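Local structure of beta-glucuronidase (Dictyoglomus thermophilum, 6XXW) at residues A[253-264]-A[276-284]. The protein probably hydrolyses beta-D-glucuronides, releasing glucuronic acid, as a glycoside hydrolase of family 2. Residues are numbered along the deposited sequence; the frame is centred on the assembly and turned at random.
Sequences WEPGNPYLYNLE and YRMDIGIRT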
ATOM      1  N   TRP A 253      22.622 -37.790  -2.420  1.00 22.83           N
ATOM      2  CA  TRP A 253      22.038 -36.465  -2.551  1.00 20.55           C
ATOM      3  C   TRP A 253      20.522 -36.584  -2.673  1.00 18.41           C
ATOM      4  O   TRP A 253      20.015 -37.409  -3.439  1.00 21.71           O
ATOM      5  CB  TRP A 253      22.625 -35.765  -3.782  1.00 23.02           C
ATOM      6  CG  TRP A 253      22.196 -34.341  -3.964  1.00 20.51           C
ATOM      7  CD1 TRP A 253      22.913 -33.217  -3.630  1.00 21.11           C
ATOM      8  CD2 TRP A 253      20.970 -33.877  -4.553  1.00 19.87           C
ATOM      9  NE1 TRP A 253      22.194 -32.086  -3.962  1.00 18.15           N
ATOM     10  CE2 TRP A 253      21.001 -32.463  -4.525  1.00 21.15           C
ATOM     11  CE3 TRP A 253      19.837 -34.520  -5.083  1.00 18.91           C
ATOM     12  CZ2 TRP A 253      19.949 -31.680  -5.018  1.00 20.33           C
ATOM     13  CZ3 TRP A 253      18.791 -33.741  -5.567  1.00 18.04           C
ATOM     14  CH2 TRP A 253      18.853 -32.338  -5.528  1.00 22.33           C
ATOM     15  N   GLU A 254      19.796 -35.760  -1.924  1.00 19.51           N
ATOM     16  CA  GLU A 254      18.353 -35.660  -2.099  1.00 22.28           C
ATOM     17  C   GLU A 254      17.876 -34.403  -1.384  1.00 20.08           C
ATOM     18  O   GLU A 254      18.616 -33.833  -0.577  1.00 25.27           O
ATOM     19  CB  GLU A 254      17.625 -36.911  -1.569  1.00 27.09           C
ATOM     20  CG  GLU A 254      17.899 -37.314  -0.117  1.00 28.56           C
ATOM     21  CD  GLU A 254      17.245 -38.663   0.244  1.00 34.60           C
ATOM     22  OE1 GLU A 254      17.355 -39.626  -0.553  1.00 29.51           O
ATOM     23  OE2 GLU A 254      16.610 -38.757   1.317  1.00 36.62           O
ATOM     24  N   PRO A 255      16.680 -33.919  -1.702  1.00 26.92           N
ATOM     25  CA  PRO A 255      16.100 -32.839  -0.896  1.00 31.27           C
ATOM     26  C   PRO A 255      16.047 -33.251   0.563  1.00 37.26           C
ATOM     27  O   PRO A 255      15.604 -34.356   0.899  1.00 37.74           O
ATOM     28  CB  PRO A 255      14.704 -32.666  -1.491  1.00 29.43           C
ATOM     29  CG  PRO A 255      14.850 -33.111  -2.893  1.00 25.05           C
ATOM     30  CD  PRO A 255      15.849 -34.241  -2.873  1.00 25.57           C
ATOM     31  N   GLY A 256      16.520 -32.358   1.433  1.00 30.90           N
ATOM     32  CA  GLY A 256      16.649 -32.642   2.846  1.00 35.00           C
ATOM     33  C   GLY A 256      17.966 -33.266   3.249  1.00 41.16           C
ATOM     34  O   GLY A 256      18.236 -33.388   4.453  1.00 38.89           O
ATOM     35  N   ASN A 257      18.790 -33.676   2.286  1.00 27.41           N
ATOM     36  CA  ASN A 257      20.123 -34.188   2.561  1.00 31.94           C
ATOM     37  C   ASN A 257      21.015 -33.961   1.343  1.00 28.51           C
ATOM     38  O   ASN A 257      21.304 -34.916   0.613  1.00 26.52           O
ATOM     39  CB  ASN A 257      20.065 -35.675   2.923  1.00 32.96           C
ATOM     40  CG  ASN A 257      21.422 -36.216   3.352  1.00 51.12           C
ATOM     41  OD1 ASN A 257      21.870 -35.984   4.481  1.00 47.62           O
ATOM     42  ND2 ASN A 257      22.093 -36.924   2.445  1.00 47.53           N
ATOM     43  N   PRO A 258      21.466 -32.712   1.088  1.00 26.24           N
ATOM     44  CA  PRO A 258      22.207 -32.379  -0.147  1.00 22.07           C
ATOM     45  C   PRO A 258      23.696 -32.710  -0.089  1.00 27.88           C
ATOM     46  O   PRO A 258      24.558 -31.841  -0.211  1.00 32.29           O
ATOM     47  CB  PRO A 258      21.975 -30.867  -0.261  1.00 26.64           C
ATOM     48  CG  PRO A 258      21.885 -30.408   1.167  1.00 24.44           C
ATOM     49  CD  PRO A 258      21.106 -31.503   1.857  1.00 26.62           C
ATOM     50  N   TYR A 259      24.024 -33.984   0.055  1.00 23.02           N
ATOM     51  CA  TYR A 259      25.430 -34.348   0.168  1.00 25.27           C
ATOM     52  C   TYR A 259      26.116 -34.275  -1.196  1.00 23.15           C
ATOM     53  O   TYR A 259      25.633 -34.856  -2.174  1.00 20.74           O
ATOM     54  CB  TYR A 259      25.574 -35.742   0.769  1.00 24.75           C
ATOM     55  CG  TYR A 259      26.985 -36.001   1.257  1.00 23.74           C
ATOM     56  CD1 TYR A 259      27.980 -36.418   0.380  1.00 22.79           C
ATOM     57  CD2 TYR A 259      27.321 -35.809   2.587  1.00 29.11           C
ATOM     58  CE1 TYR A 259      29.264 -36.648   0.814  1.00 25.14           C
ATOM     59  CE2 TYR A 259      28.602 -36.034   3.030  1.00 33.71           C
ATOM     60  CZ  TYR A 259      29.568 -36.453   2.146  1.00 31.92           C
ATOM     61  OH  TYR A 259      30.844 -36.673   2.594  1.00 30.38           O
ATOM     62  N   LEU A 260      27.243 -33.556  -1.259  1.00 19.65           N
ATOM     63  CA  LEU A 260      28.025 -33.423  -2.486  1.00 21.90           C
ATOM     64  C   LEU A 260      29.428 -33.996  -2.301  1.00 25.64           C
ATOM     65  O   LEU A 260      30.088 -33.728  -1.297  1.00 23.55           O
ATOM     66  CB  LEU A 260      28.120 -31.952  -2.920  1.00 19.85           C
ATOM     67  CG  LEU A 260      26.796 -31.290  -3.328  1.00 23.70           C
ATOM     68  CD1 LEU A 260      26.967 -29.780  -3.503  1.00 24.01           C
ATOM     69  CD2 LEU A 260      26.233 -31.930  -4.611  1.00 19.74           C
ATOM     70  N   TYR A 261      29.875 -34.778  -3.275  1.00 23.76           N
ATOM     71  CA  TYR A 261      31.258 -35.214  -3.402  1.00 21.28           C
ATOM     72  C   TYR A 261      31.951 -34.311  -4.414  1.00 21.47           C
ATOM     73  O   TYR A 261      31.313 -33.786  -5.330  1.00 24.12           O
ATOM     74  CB  TYR A 261      31.334 -36.672  -3.883  1.00 19.63           C
ATOM     75  CG  TYR A 261      30.827 -37.704  -2.902  1.00 22.44           C
ATOM     76  CD1 TYR A 261      29.467 -37.955  -2.767  1.00 21.70           C
ATOM     77  CD2 TYR A 261      31.710 -38.429  -2.108  1.00 23.02           C
ATOM     78  CE1 TYR A 261      28.993 -38.899  -1.865  1.00 20.23           C
ATOM     79  CE2 TYR A 261      31.249 -39.375  -1.205  1.00 21.14           C
ATOM     80  CZ  TYR A 261      29.885 -39.607  -1.092  1.00 22.17           C
ATOM     81  OH  TYR A 261      29.416 -40.549  -0.203  1.00 28.36           O
ATOM     82  N   ASN A 262      33.259 -34.130  -4.263  1.00 22.06           N
ATOM     83  CA  ASN A 262      34.010 -33.294  -5.190  1.00 19.61           C
ATOM     84  C   ASN A 262      34.788 -34.186  -6.146  1.00 23.69           C
ATOM     85  O   ASN A 262      35.612 -34.997  -5.715  1.00 24.31           O
ATOM     86  CB  ASN A 262      34.962 -32.339  -4.473  1.00 23.65           C
ATOM     87  CG  ASN A 262      35.553 -31.311  -5.416  1.00 29.46           C
ATOM     88  OD1 ASN A 262      36.683 -31.466  -5.905  1.00 31.15           O
ATOM     89  ND2 ASN A 262      34.783 -30.263  -5.704  1.00 27.35           N
ATOM     90  N   LEU A 263      34.508 -34.039  -7.432  1.00 20.11           N
ATOM     91  CA  LEU A 263      35.180 -34.795  -8.474  1.00 21.64           C
ATOM     92  C   LEU A 263      36.339 -33.959  -8.996  1.00 25.04           C
ATOM     93  O   LEU A 263      36.131 -32.829  -9.451  1.00 22.00           O
ATOM     94  CB  LEU A 263      34.206 -35.125  -9.599  1.00 21.33           C
ATOM     95  CG  LEU A 263      34.746 -35.948 -10.762  1.00 25.16           C
ATOM     96  CD1 LEU A 263      35.029 -37.357 -10.307  1.00 22.52           C
ATOM     97  CD2 LEU A 263      33.717 -35.944 -11.897  1.00 23.40           C
ATOM     98  N   GLU A 264      37.551 -34.506  -8.926  1.00 22.60           N
ATOM     99  CA  GLU A 264      38.739 -33.843  -9.449  1.00 23.40           C
ATOM    100  C   GLU A 264      39.286 -34.611 -10.647  1.00 23.00           C
ATOM    101  O   GLU A 264      39.557 -35.814 -10.550  1.00 26.90           O
ATOM    102  CB  GLU A 264      39.819 -33.714  -8.373  1.00 24.58           C
ATOM    103  CG  GLU A 264      41.086 -33.031  -8.876  1.00 28.41           C
ATOM    104  CD  GLU A 264      42.240 -33.128  -7.884  1.00 34.52           C
ATOM    105  OE1 GLU A 264      42.112 -32.597  -6.759  1.00 36.83           O
ATOM    106  OE2 GLU A 264      43.274 -33.732  -8.236  1.00 44.01           O
ATOM    107  N   TYR A 276      40.426 -29.809 -13.442  1.00 20.50           N
ATOM    108  CA  TYR A 276      39.076 -29.273 -13.309  1.00 21.76           C
ATOM    109  C   TYR A 276      38.372 -30.033 -12.202  1.00 21.98           C
ATOM    110  O   TYR A 276      38.498 -31.260 -12.109  1.00 24.33           O
ATOM    111  CB  TYR A 276      38.279 -29.386 -14.619  1.00 22.09           C
ATOM    112  CG  TYR A 276      36.988 -28.568 -14.651  1.00 23.35           C
ATOM    113  CD1 TYR A 276      36.982 -27.257 -15.098  1.00 19.95           C
ATOM    114  CD2 TYR A 276      35.786 -29.119 -14.232  1.00 22.82           C
ATOM    115  CE1 TYR A 276      35.797 -26.506 -15.130  1.00 21.58           C
ATOM    116  CE2 TYR A 276      34.603 -28.388 -14.257  1.00 24.18           C
ATOM    117  CZ  TYR A 276      34.620 -27.080 -14.712  1.00 25.51           C
ATOM    118  OH  TYR A 276      33.463 -26.341 -14.733  1.00 22.23           O
ATOM    119  N   ARG A 277      37.622 -29.304 -11.370  1.00 19.51           N
ATOM    120  CA  ARG A 277      36.920 -29.884 -10.232  1.00 23.13           C
ATOM    121  C   ARG A 277      35.449 -29.502 -10.279  1.00 24.49           C
ATOM    122  O   ARG A 277      35.102 -28.388 -10.690  1.00 23.70           O
ATOM    123  CB  ARG A 277      37.519 -29.413  -8.888  1.00 24.10           C
ATOM    124  CG  ARG A 277      38.978 -29.749  -8.698  1.00 27.48           C
ATOM    125  CD  ARG A 277      39.470 -29.324  -7.320  1.00 29.21           C
ATOM    126  NE  ARG A 277      40.838 -29.771  -7.112  1.00 28.02           N
ATOM    127  CZ  ARG A 277      41.912 -29.080  -7.465  1.00 30.11           C
ATOM    128  NH1 ARG A 277      41.780 -27.887  -8.035  1.00 27.42           N
ATOM    129  NH2 ARG A 277      43.121 -29.583  -7.240  1.00 30.41           N
ATOM    130  N   MET A 278      34.585 -30.421  -9.842  1.00 22.60           N
ATOM    131  CA  MET A 278      33.172 -30.099  -9.720  1.00 23.21           C
ATOM    132  C   MET A 278      32.542 -30.903  -8.591  1.00 21.88           C
ATOM    133  O   MET A 278      32.827 -32.093  -8.429  1.00 22.80           O
ATOM    134  CB  MET A 278      32.425 -30.362 -11.033  1.00 24.93           C
ATOM    135  CG  MET A 278      30.965 -29.957 -10.982  1.00 24.50           C
ATOM    136  SD  MET A 278      30.129 -30.374 -12.531  1.00 33.29           S
ATOM    137  CE  MET A 278      28.441 -29.924 -12.100  1.00 31.27           C
ATOM    138  N   ASP A 279      31.693 -30.245  -7.807  1.00 23.04           N
ATOM    139  CA  ASP A 279      30.876 -30.962  -6.839  1.00 20.49           C
ATOM    140  C   ASP A 279      29.757 -31.699  -7.563  1.00 27.12           C
ATOM    141  O   ASP A 279      29.028 -31.106  -8.366  1.00 21.56           O
ATOM    142  CB  ASP A 279      30.269 -29.998  -5.819  1.00 25.52           C
ATOM    143  CG  ASP A 279      31.276 -29.507  -4.784  1.00 36.06           C
ATOM    144  OD1 ASP A 279      32.322 -30.164  -4.559  1.00 30.37           O
ATOM    145  OD2 ASP A 279      30.998 -28.454  -4.179  1.00 38.33           O
ATOM    146  N   ILE A 280      29.593 -32.985  -7.257  1.00 18.01           N
ATOM    147  CA  ILE A 280      28.537 -33.791  -7.853  1.00 19.35           C
ATOM    148  C   ILE A 280      27.745 -34.436  -6.725  1.00 20.90           C
ATOM    149  O   ILE A 280      28.196 -34.503  -5.584  1.00 23.82           O
ATOM    150  CB  ILE A 280      29.081 -34.875  -8.810  1.00 23.22           C
ATOM    151  CG1 ILE A 280      30.013 -35.828  -8.054  1.00 22.57           C
ATOM    152  CG2 ILE A 280      29.791 -34.245 -10.016  1.00 23.88           C
ATOM    153  CD1 ILE A 280      30.407 -37.036  -8.868  1.00 24.26           C
ATOM    154  N   GLY A 281      26.564 -34.921  -7.061  1.00 18.43           N
ATOM    155  CA  GLY A 281      25.718 -35.608  -6.098  1.00 20.90           C
ATOM    156  C   GLY A 281      25.320 -36.973  -6.617  1.00 23.96           C
ATOM    157  O   GLY A 281      25.094 -37.154  -7.814  1.00 27.06           O
ATOM    158  N   ILE A 282      25.250 -37.935  -5.707  1.00 23.28           N
ATOM    159  CA  ILE A 282      24.912 -39.311  -6.047  1.00 22.63           C
ATOM    160  C   ILE A 282      23.417 -39.502  -5.802  1.00 21.25           C
ATOM    161  O   ILE A 282      22.964 -39.541  -4.652  1.00 23.06           O
ATOM    162  CB  ILE A 282      25.747 -40.312  -5.233  1.00 24.54           C
ATOM    163  CG1 ILE A 282      27.231 -40.213  -5.606  1.00 26.20           C
ATOM    164  CG2 ILE A 282      25.233 -41.735  -5.445  1.00 19.36           C
ATOM    165  CD1 ILE A 282      28.147 -40.984  -4.651  1.00 22.12           C
ATOM    166  N   ARG A 283      22.638 -39.618  -6.879  1.00 18.91           N
ATOM    167  CA  ARG A 283      21.214 -39.895  -6.753  1.00 20.86           C
ATOM    168  C   ARG A 283      20.693 -40.504  -8.049  1.00 20.09           C
ATOM    169  O   ARG A 283      21.252 -40.283  -9.126  1.00 23.60           O
ATOM    170  CB  ARG A 283      20.412 -38.632  -6.413  1.00 22.11           C
ATOM    171  CG  ARG A 283      19.699 -37.986  -7.612  1.00 23.29           C
ATOM    172  CD  ARG A 283      20.636 -37.023  -8.282  1.00 27.42           C
ATOM    173  NE  ARG A 283      20.068 -36.318  -9.439  1.00 20.50           N
ATOM    174  CZ  ARG A 283      19.995 -36.817 -10.672  1.00 24.78           C
ATOM    175  NH1 ARG A 283      20.408 -38.057 -10.924  1.00 20.51           N
ATOM    176  NH2 ARG A 283      19.518 -36.068 -11.661  1.00 20.08           N
ATOM    177  N   THR A 284      19.595 -41.249  -7.932  1.00 20.34           N
ATOM    178  CA  THR A 284      18.889 -41.778  -9.090  1.00 22.79           C
ATOM    179  C   THR A 284      17.505 -41.157  -9.171  1.00 21.77           C
ATOM    180  O   THR A 284      16.917 -40.773  -8.152  1.00 25.38           O
ATOM    181  CB  THR A 284      18.743 -43.305  -9.039  1.00 24.45           C
ATOM    182  OG1 THR A 284      17.987 -43.667  -7.877  1.00 24.55           O
ATOM    183  CG2 THR A 284      20.115 -43.971  -8.987  1.00 28.43           C
TER
HETATM  184  O   HOH W   1      25.982 -37.422  -2.910  1.00 20.99           O
HETATM  185  O   HOH W   2      32.124 -31.182  -1.555  1.00 40.35           O
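Y261 pairs with I280, and L263 with M278, in an antiparallel beta hairpin of the immunoglobulin-like beta-sandwich domain characteristic of family 2 glycoside hydrolases. Both are hydrogen-bonded pairs, each with two backbone bonds, and the axes of 261-264 and 276-280 run at 154° to each other, close to antiparallel. The tightly packed face bears Y261, L263, M278 and I280. There L263 CB lies 4.3 Å from I280 CD1, and Y261 CE1 is 3.6 Å from CD1 of I282, whose side chain crosses the ring obliquely. Strands 198-206 and 209-217 cover this side, F199 touching L263 and M278, and V212 touching I280 and I282. Beyond the paired strands, water 1 bridges Y259 O and I282 N, and W253 N bonds to I282 O at 2.9 Å. The other face is polar, with N262, D279 and R277 partly exposed but E264 buried. E264 and R277 run side by side, R277 NE donating to E264 OE1 at 3.1 Å in a salt bridge, the carboxylate and guanidinium planes nearly perpendicular. E264 OE1 also bridges to R228, and R277 NH2 to E28; F81 of the second subunit packs on R277. Water 2 links L260 O to D279 OD1. With CG anti to the backbone N (chi1 -170°), N262 brings its amide to that same oxygen: ND2 donates to D279 OD1 at 2.7 Å, nearly straight at 176°, from above the carboxylate plane.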